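Local coordinates for protein putative fructosamine-3-kinase (Thermobifida fusca YX, PDB 3F7W) that is a putative fructosamine-3-kinase that probably transfers phosphate from ATP to the sugar part of fructosamine-type adducts, at residues E103-Q108 with A207-P212; A110-A115 with E220-M225; D239-N242 with P246-E249. One frame throughout, in Å; residues are numbered along the deposited sequence.

Contact 1: E103-Q108 with A207-P212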
loop_
_atom_site.group_PDB
_atom_site.type_symbol
_atom_site.label_atom_id
_atom_site.label_comp_id
_atom_site.label_asym_id
_atom_site.label_seq_id
_atom_site.Cartn_x
_atom_site.Cartn_y
_atom_site.Cartn_z
ATOM N N GLU A 103 -14.456 8.130 -11.240
ATOM C CA GLU A 103 -14.228 9.575 -11.157
ATOM C C GLU A 103 -14.184 10.043 -9.706
ATOM O O GLU A 103 -13.311 10.830 -9.302
ATOM C CB GLU A 103 -15.317 10.325 -11.908
ATOM C CG GLU A 103 -15.373 10.001 -13.380
ATOM C CD GLU A 103 -16.545 10.695 -14.062
ATOM O OE1 GLU A 103 -16.954 11.770 -13.558
ATOM O OE2 GLU A 103 -17.046 10.161 -15.083
ATOM N N ARG A 104 -15.089 9.514 -8.894
ATOM C CA ARG A 104 -15.152 9.931 -7.505
ATOM C C ARG A 104 -13.899 9.446 -6.752
ATOM O O ARG A 104 -13.319 10.185 -5.957
ATOM C CB ARG A 104 -16.438 9.421 -6.871
ATOM C CG ARG A 104 -17.702 10.102 -7.462
ATOM C CD ARG A 104 -18.955 9.631 -6.758
ATOM N NE ARG A 104 -18.941 10.182 -5.409
ATOM C CZ ARG A 104 -19.403 11.388 -5.083
ATOM N NH1 ARG A 104 -19.959 12.184 -6.003
ATOM N NH2 ARG A 104 -19.312 11.796 -3.818
ATOM N N PHE A 105 -13.438 8.249 -7.084
ATOM C CA PHE A 105 -12.245 7.675 -6.447
ATOM C C PHE A 105 -10.995 8.491 -6.774
ATOM O O PHE A 105 -10.142 8.686 -5.923
ATOM C CB PHE A 105 -12.095 6.226 -6.862
ATOM C CG PHE A 105 -10.930 5.525 -6.236
ATOM C CD1 PHE A 105 -10.670 5.639 -4.869
ATOM C CD2 PHE A 105 -10.052 4.777 -7.022
ATOM C CE1 PHE A 105 -9.578 4.959 -4.300
ATOM C CE2 PHE A 105 -8.992 4.121 -6.462
ATOM C CZ PHE A 105 -8.743 4.231 -5.089
ATOM N N GLY A 106 -10.907 9.003 -8.008
ATOM C CA GLY A 106 -9.820 9.907 -8.394
ATOM C C GLY A 106 -9.720 11.105 -7.464
ATOM O O GLY A 106 -8.651 11.456 -6.992
ATOM N N HIS A 107 -10.847 11.731 -7.194
ATOM C CA HIS A 107 -10.888 12.851 -6.252
ATOM C C HIS A 107 -10.489 12.449 -4.823
ATOM O O HIS A 107 -9.789 13.191 -4.131
ATOM C CB HIS A 107 -12.289 13.458 -6.233
ATOM C CG HIS A 107 -12.676 14.155 -7.508
ATOM N ND1 HIS A 107 -13.985 14.496 -7.791
ATOM C CD2 HIS A 107 -11.936 14.612 -8.549
ATOM C CE1 HIS A 107 -14.029 15.122 -8.957
ATOM N NE2 HIS A 107 -12.802 15.200 -9.442
ATOM N N GLN A 108 -10.991 11.305 -4.365
ATOM C CA GLN A 108 -10.673 10.773 -3.057
ATOM C C GLN A 108 -9.175 10.596 -2.879
ATOM O O GLN A 108 -8.614 10.960 -1.838
ATOM C CB GLN A 108 -11.359 9.423 -2.816
ATOM C CG GLN A 108 -12.884 9.427 -2.698
ATOM C CD GLN A 108 -13.426 8.042 -2.480
ATOM O OE1 GLN A 108 -13.529 7.225 -3.433
ATOM N NE2 GLN A 108 -13.692 7.710 -1.204
ATOM N N ALA A 207 -14.402 4.379 -3.964
ATOM C CA ALA A 207 -13.796 3.105 -3.577
ATOM C C ALA A 207 -13.146 3.218 -2.200
ATOM O O ALA A 207 -12.868 4.320 -1.705
ATOM C CB ALA A 207 -12.780 2.641 -4.611
ATOM N N VAL A 208 -12.922 2.072 -1.599
ATOM C CA VAL A 208 -12.220 1.956 -0.325
ATOM C C VAL A 208 -10.870 1.248 -0.555
ATOM O O VAL A 208 -10.777 0.257 -1.302
ATOM C CB VAL A 208 -13.073 1.179 0.711
ATOM C CG1 VAL A 208 -12.284 0.847 1.978
ATOM C CG2 VAL A 208 -14.366 1.978 1.022
ATOM N N VAL A 209 -9.833 1.768 0.097
ATOM C CA VAL A 209 -8.470 1.243 -0.049
ATOM C C VAL A 209 -8.120 0.477 1.210
ATOM O O VAL A 209 -8.359 0.950 2.324
ATOM C CB VAL A 209 -7.422 2.360 -0.369
ATOM C CG1 VAL A 209 -7.819 3.101 -1.649
ATOM C CG2 VAL A 209 -7.251 3.356 0.795
ATOM N N ILE A 210 -7.574 -0.720 1.031
ATOM C CA ILE A 210 -7.304 -1.621 2.168
ATOM C C ILE A 210 -5.844 -2.058 2.166
ATOM O O ILE A 210 -5.104 -1.840 1.177
ATOM C CB ILE A 210 -8.245 -2.844 2.170
ATOM C CG1 ILE A 210 -8.094 -3.648 0.875
ATOM C CG2 ILE A 210 -9.707 -2.441 2.447
ATOM C CD1 ILE A 210 -8.644 -5.095 0.938
ATOM N N ASP A 211 -5.411 -2.641 3.285
ATOM C CA ASP A 211 -4.093 -3.211 3.396
ATOM C C ASP A 211 -2.948 -2.212 3.070
ATOM O O ASP A 211 -2.028 -2.526 2.323
ATOM C CB ASP A 211 -4.011 -4.468 2.534
ATOM C CG ASP A 211 -5.047 -5.525 2.922
ATOM O OD1 ASP A 211 -5.514 -5.565 4.093
ATOM O OD2 ASP A 211 -5.381 -6.305 2.026
ATOM N N PRO A 212 -2.964 -1.028 3.684
ATOM C CA PRO A 212 -1.938 -0.046 3.361
ATOM C C PRO A 212 -0.562 -0.383 3.913
ATOM O O PRO A 212 -0.427 -1.093 4.928
ATOM C CB PRO A 212 -2.432 1.227 4.084
ATOM C CG PRO A 212 -3.116 0.704 5.285
ATOM C CD PRO A 212 -3.874 -0.515 4.730
HETATM O O HOH W 1 -14.939 5.254 -0.171
#
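Phe105 and Gln108, one helical turn apart, carry this contact from helix 99-114 to strand 206-209. The apolar part centres on the Phe105 ring. Ala207 CB sits over one face, 3.9 Å from the ring centroid and offset toward the rim, a CH-pi contact. Val209 CG1 comes in at the ring edge, 3.7 Å from both CE1 and CZ of Phe105. With CG anti to the backbone N (chi1 -178°), the ring projects from the helix so that both aliphatic groups can meet it. Val200 and Val237 also touch Phe105.

The polar part belongs to the Gln108 amide. Gln108 OE1 accepts the Ala207 N-H at 3.0 Å. The bond is nearly straight at 163° and uses a lone pair in the carbonyl plane. Gln108 NE2 donates to Gly73 O and to a water 2.9 Å away. That water donates to Ala207 O over 2.7 Å. The amide is thus held at both ends and bridges helix and strand.

Just beyond the strand, Asp211 OD1 pairs with Lys45. The layout is consistent with a kinase-like fold, in which a C-lobe helix backs the hairpin leading to a DFG-like aspartate.

Contact 2: A110-A115 with E220-M225; sequences AAMHLA and EADLAM
Asp222 OD2 is gripped by two N-H donors: His113 NE2 across the contact and the backbone N of His192. Asp222 OD1 takes the backbone N of Gly193, which leaves the carboxylate little freedom to turn. An aspartate holding the backbone of what is probably the catalytic loop resembles the helix F aspartate of the protein-kinase fold. The two backbone bonds probably hold the His192-Gly193 loop in place.

The His113 NE2 to Asp222 OD2 bond is 2.8 Å long with an N-H...O angle of 160°. It lies close to the imidazole plane. On the carboxylate it arrives from the anti side, 25° out of plane. Ring and carboxylate are turned 36° against each other. The segment axes are 11.6 Å apart, and the His113 ring and the Asp222 carboxylate bridge the distance together. The other ring nitrogen, His113 ND1, is hydrogen-bonded to Tyr241 OH, so both ring nitrogens are engaged.

Selenomethionine Met112 runs at about a right angle to Asp222, with Met112 CE 3.6 Å from Asp222 OD2.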
loop_
_atom_site.group_PDB
_atom_site.type_symbol
_atom_site.label_atom_id
_atom_site.label_comp_id
_atom_site.label_asym_id
_atom_site.label_seq_id
_atom_site.Cartn_x
_atom_site.Cartn_y
_atom_site.Cartn_z
ATOM N N ALA A 110 -6.671 12.021 -4.639
ATOM C CA ALA A 110 -6.016 13.314 -4.654
ATOM C C ALA A 110 -6.051 13.973 -3.264
ATOM O O ALA A 110 -5.044 14.490 -2.809
ATOM C CB ALA A 110 -6.663 14.255 -5.736
ATOM N N ALA A 111 -7.205 13.972 -2.604
ATOM C CA ALA A 111 -7.325 14.612 -1.286
ATOM C C ALA A 111 -6.475 13.862 -0.243
ATOM O O ALA A 111 -5.850 14.471 0.618
ATOM C CB ALA A 111 -8.785 14.670 -0.844
HETATM N N MSE A 112 -6.458 12.538 -0.365
HETATM C CA MSE A 112 -5.674 11.671 0.507
HETATM C C MSE A 112 -4.194 12.040 0.372
HETATM O O MSE A 112 -3.546 12.338 1.375
HETATM C CB MSE A 112 -5.853 10.181 0.163
HETATM C CG MSE A 112 -5.031 9.238 1.034
HETATM SE SE MSE A 112 -5.344 7.401 0.523
HETATM C CE MSE A 112 -3.987 7.401 -0.884
ATOM N N HIS A 113 -3.682 12.039 -0.851
ATOM C CA HIS A 113 -2.276 12.385 -1.094
ATOM C C HIS A 113 -1.906 13.795 -0.608
ATOM O O HIS A 113 -0.861 13.998 0.023
ATOM C CB HIS A 113 -1.955 12.295 -2.573
ATOM C CG HIS A 113 -1.877 10.895 -3.097
ATOM N ND1 HIS A 113 -1.901 10.610 -4.440
ATOM C CD2 HIS A 113 -1.742 9.707 -2.459
ATOM C CE1 HIS A 113 -1.765 9.309 -4.612
ATOM N NE2 HIS A 113 -1.709 8.731 -3.422
ATOM N N LEU A 114 -2.767 14.758 -0.905
ATOM C CA LEU A 114 -2.479 16.172 -0.623
ATOM C C LEU A 114 -2.653 16.589 0.840
ATOM O O LEU A 114 -2.331 17.723 1.203
ATOM C CB LEU A 114 -3.274 17.067 -1.583
ATOM C CG LEU A 114 -2.533 17.393 -2.904
ATOM C CD1 LEU A 114 -1.942 16.161 -3.614
ATOM C CD2 LEU A 114 -3.460 18.110 -3.839
ATOM N N ALA A 115 -3.151 15.697 1.681
ATOM C CA ALA A 115 -3.039 15.881 3.132
ATOM C C ALA A 115 -1.566 16.124 3.490
ATOM O O ALA A 115 -1.261 16.850 4.406
ATOM C CB ALA A 115 -3.606 14.667 3.856
ATOM N N GLU A 220 3.133 9.798 -7.161
ATOM C CA GLU A 220 3.216 8.999 -8.388
ATOM C C GLU A 220 3.336 7.498 -8.115
ATOM O O GLU A 220 2.906 6.710 -8.932
ATOM C CB GLU A 220 4.324 9.500 -9.318
ATOM C CG GLU A 220 3.985 10.887 -9.967
ATOM C CD GLU A 220 5.109 11.483 -10.814
ATOM O OE1 GLU A 220 5.927 10.730 -11.401
ATOM O OE2 GLU A 220 5.147 12.718 -10.915
ATOM N N ALA A 221 3.884 7.110 -6.950
ATOM C CA ALA A 221 4.001 5.707 -6.567
ATOM C C ALA A 221 2.651 5.016 -6.597
ATOM O O ALA A 221 2.503 3.949 -7.186
ATOM C CB ALA A 221 4.657 5.555 -5.160
ATOM N N ASP A 222 1.656 5.618 -5.961
ATOM C CA ASP A 222 0.335 4.962 -5.855
ATOM C C ASP A 222 -0.307 4.814 -7.232
ATOM O O ASP A 222 -0.855 3.772 -7.575
ATOM C CB ASP A 222 -0.606 5.758 -4.924
ATOM C CG ASP A 222 -0.406 5.438 -3.409
ATOM O OD1 ASP A 222 0.370 4.532 -3.023
ATOM O OD2 ASP A 222 -1.060 6.135 -2.593
ATOM N N LEU A 223 -0.228 5.871 -8.032
ATOM C CA LEU A 223 -0.797 5.844 -9.379
ATOM C C LEU A 223 -0.055 4.857 -10.277
ATOM O O LEU A 223 -0.659 4.230 -11.141
ATOM C CB LEU A 223 -0.809 7.248 -9.985
ATOM C CG LEU A 223 -2.049 8.107 -9.668
ATOM C CD1 LEU A 223 -2.480 7.938 -8.234
ATOM C CD2 LEU A 223 -1.775 9.562 -9.987
ATOM N N ALA A 224 1.250 4.718 -10.069
ATOM C CA ALA A 224 2.047 3.768 -10.844
ATOM C C ALA A 224 1.690 2.327 -10.442
ATOM O O ALA A 224 1.729 1.436 -11.272
ATOM C CB ALA A 224 3.539 4.020 -10.660
HETATM N N MSE A 225 1.337 2.115 -9.178
HETATM C CA MSE A 225 0.927 0.788 -8.717
HETATM C C MSE A 225 -0.428 0.420 -9.299
HETATM O O MSE A 225 -0.655 -0.740 -9.656
HETATM C CB MSE A 225 0.904 0.699 -7.182
HETATM C CG MSE A 225 0.634 -0.655 -6.636
HETATM SE SE MSE A 225 2.104 -1.875 -7.137
HETATM C CE MSE A 225 1.954 -3.266 -5.716
#

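Contact 3: D239-N242 with P246-E249; sequences DAYN and PLAE
Asn242 and Leu247 cross at about a right angle, with the amide oxygen of Asn242 lying against both the backbone and the side chain of Leu247. Asn242 OD1 accepts the Leu247 N-H at 2.9 Å. The bond is fairly straight at 163°, with the donor tilted 26° from the carbonyl plane. Asn242 OD1 also comes to 3.4 Å from Leu247 CG. One oxygen therefore meets both the backbone N-H and the side chain of Leu247.

Leu247 also crosses Tyr241 at about a right angle. Its CD2 approaches Tyr241 CE1 obliquely at 3.8 Å. The ring reaches this methyl because Tyr241 CG is anti to the backbone N (chi1 -175°). Tyr241 OH is hydrogen-bonded to His113 ND1 and Arg219 NH1.

The Asn242 carbonyl oxygen lies over a face of the Pro246 ring, 3.3 Å from Pro246 CD. Pro246 N has no hydrogen to offer this carbonyl, so a helical i to i+4 bond cannot form there.

Loop residue Leu247 also touches Arg219 and Glu220 of helix 219-229. The arrangement is the C-terminal end of a helix: Pro246 lies just past helix 234-244, and a side-chain to backbone bond ties its last turn to the loop leading into helix 251-270.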
loop_
_atom_site.group_PDB
_atom_site.type_symbol
_atom_site.label_atom_id
_atom_site.label_comp_id
_atom_site.label_asym_id
_atom_site.label_seq_id
_atom_site.Cartn_x
_atom_site.Cartn_y
_atom_site.Cartn_z
ATOM N N ASP A 239 -7.675 10.727 -14.742
ATOM C CA ASP A 239 -8.197 11.988 -15.250
ATOM C C ASP A 239 -8.854 12.833 -14.160
ATOM O O ASP A 239 -8.599 14.033 -14.061
ATOM C CB ASP A 239 -9.219 11.753 -16.385
ATOM C CG ASP A 239 -8.580 11.284 -17.681
ATOM O OD1 ASP A 239 -7.341 11.272 -17.788
ATOM O OD2 ASP A 239 -9.341 10.907 -18.596
ATOM N N ALA A 240 -9.711 12.206 -13.359
ATOM C CA ALA A 240 -10.365 12.889 -12.227
ATOM C C ALA A 240 -9.317 13.338 -11.194
ATOM O O ALA A 240 -9.341 14.474 -10.747
ATOM C CB ALA A 240 -11.434 12.004 -11.604
ATOM N N TYR A 241 -8.353 12.478 -10.877
ATOM C CA TYR A 241 -7.212 12.871 -10.019
ATOM C C TYR A 241 -6.489 14.120 -10.522
ATOM O O TYR A 241 -6.253 15.092 -9.776
ATOM C CB TYR A 241 -6.244 11.691 -9.949
ATOM C CG TYR A 241 -5.083 11.889 -9.023
ATOM C CD1 TYR A 241 -3.949 12.614 -9.432
ATOM C CD2 TYR A 241 -5.103 11.354 -7.742
ATOM C CE1 TYR A 241 -2.865 12.803 -8.575
ATOM C CE2 TYR A 241 -4.007 11.541 -6.865
ATOM C CZ TYR A 241 -2.895 12.259 -7.311
ATOM O OH TYR A 241 -1.813 12.447 -6.483
ATOM N N ASN A 242 -6.143 14.088 -11.795
ATOM C CA ASN A 242 -5.432 15.190 -12.458
ATOM C C ASN A 242 -6.249 16.484 -12.561
ATOM O O ASN A 242 -5.681 17.559 -12.697
ATOM C CB ASN A 242 -4.899 14.729 -13.833
ATOM C CG ASN A 242 -3.593 13.924 -13.732
ATOM O OD1 ASN A 242 -2.735 14.214 -12.897
ATOM N ND2 ASN A 242 -3.436 12.918 -14.592
ATOM N N PRO A 246 -3.214 18.019 -10.417
ATOM C CA PRO A 246 -2.484 17.600 -11.612
ATOM C C PRO A 246 -1.069 17.129 -11.312
ATOM O O PRO A 246 -0.321 17.808 -10.606
ATOM C CB PRO A 246 -2.455 18.872 -12.484
ATOM C CG PRO A 246 -2.916 19.990 -11.573
ATOM C CD PRO A 246 -3.837 19.338 -10.613
ATOM N N LEU A 247 -0.711 15.979 -11.862
ATOM C CA LEU A 247 0.624 15.458 -11.717
ATOM C C LEU A 247 1.625 16.389 -12.462
ATOM O O LEU A 247 1.261 17.092 -13.412
ATOM C CB LEU A 247 0.679 14.008 -12.225
ATOM C CG LEU A 247 -0.032 12.938 -11.378
ATOM C CD1 LEU A 247 -0.118 11.653 -12.151
ATOM C CD2 LEU A 247 0.685 12.696 -10.056
ATOM N N ALA A 248 2.874 16.393 -12.011
ATOM C CA ALA A 248 3.946 17.142 -12.649
ATOM C C ALA A 248 4.160 16.648 -14.070
ATOM O O ALA A 248 3.931 15.466 -14.379
ATOM C CB ALA A 248 5.237 17.011 -11.847
ATOM N N GLU A 249 4.571 17.570 -14.934
ATOM C CA GLU A 249 4.782 17.285 -16.339
ATOM C C GLU A 249 5.716 16.079 -16.494
ATOM O O GLU A 249 6.716 15.972 -15.777
ATOM C CB GLU A 249 5.402 18.542 -17.004
ATOM C CG GLU A 249 5.614 18.442 -18.470
ATOM C CD GLU A 249 6.150 19.741 -19.076
ATOM O OE1 GLU A 249 6.588 20.642 -18.314
ATOM O OE2 GLU A 249 6.130 19.855 -20.326
#

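Overall arrangement
Contacts 1 and 2 use successive parts of helix 99-114, and their centres are about 10 Å apart. The partners, strand 206-209 and helix 219-229, follow each other in the chain. Contact 3 extends the group outward, its centre about 10 Å from that of contact 2 and about 15 Å from that of contact 1. Tyr241 joins it to contact 2 through the His113 ring (Tyr241 OH to His113 ND1 2.7 Å). Ala240 CB lies 3.2 Å from Glu103 O of contact 1. Contact 1 leads to Asp211, and contact 2 holds the His192-Gly193 loop, so both probably back a kinase-like active site. An unidentified ligand lies about 10 Å from the Val209 side chain.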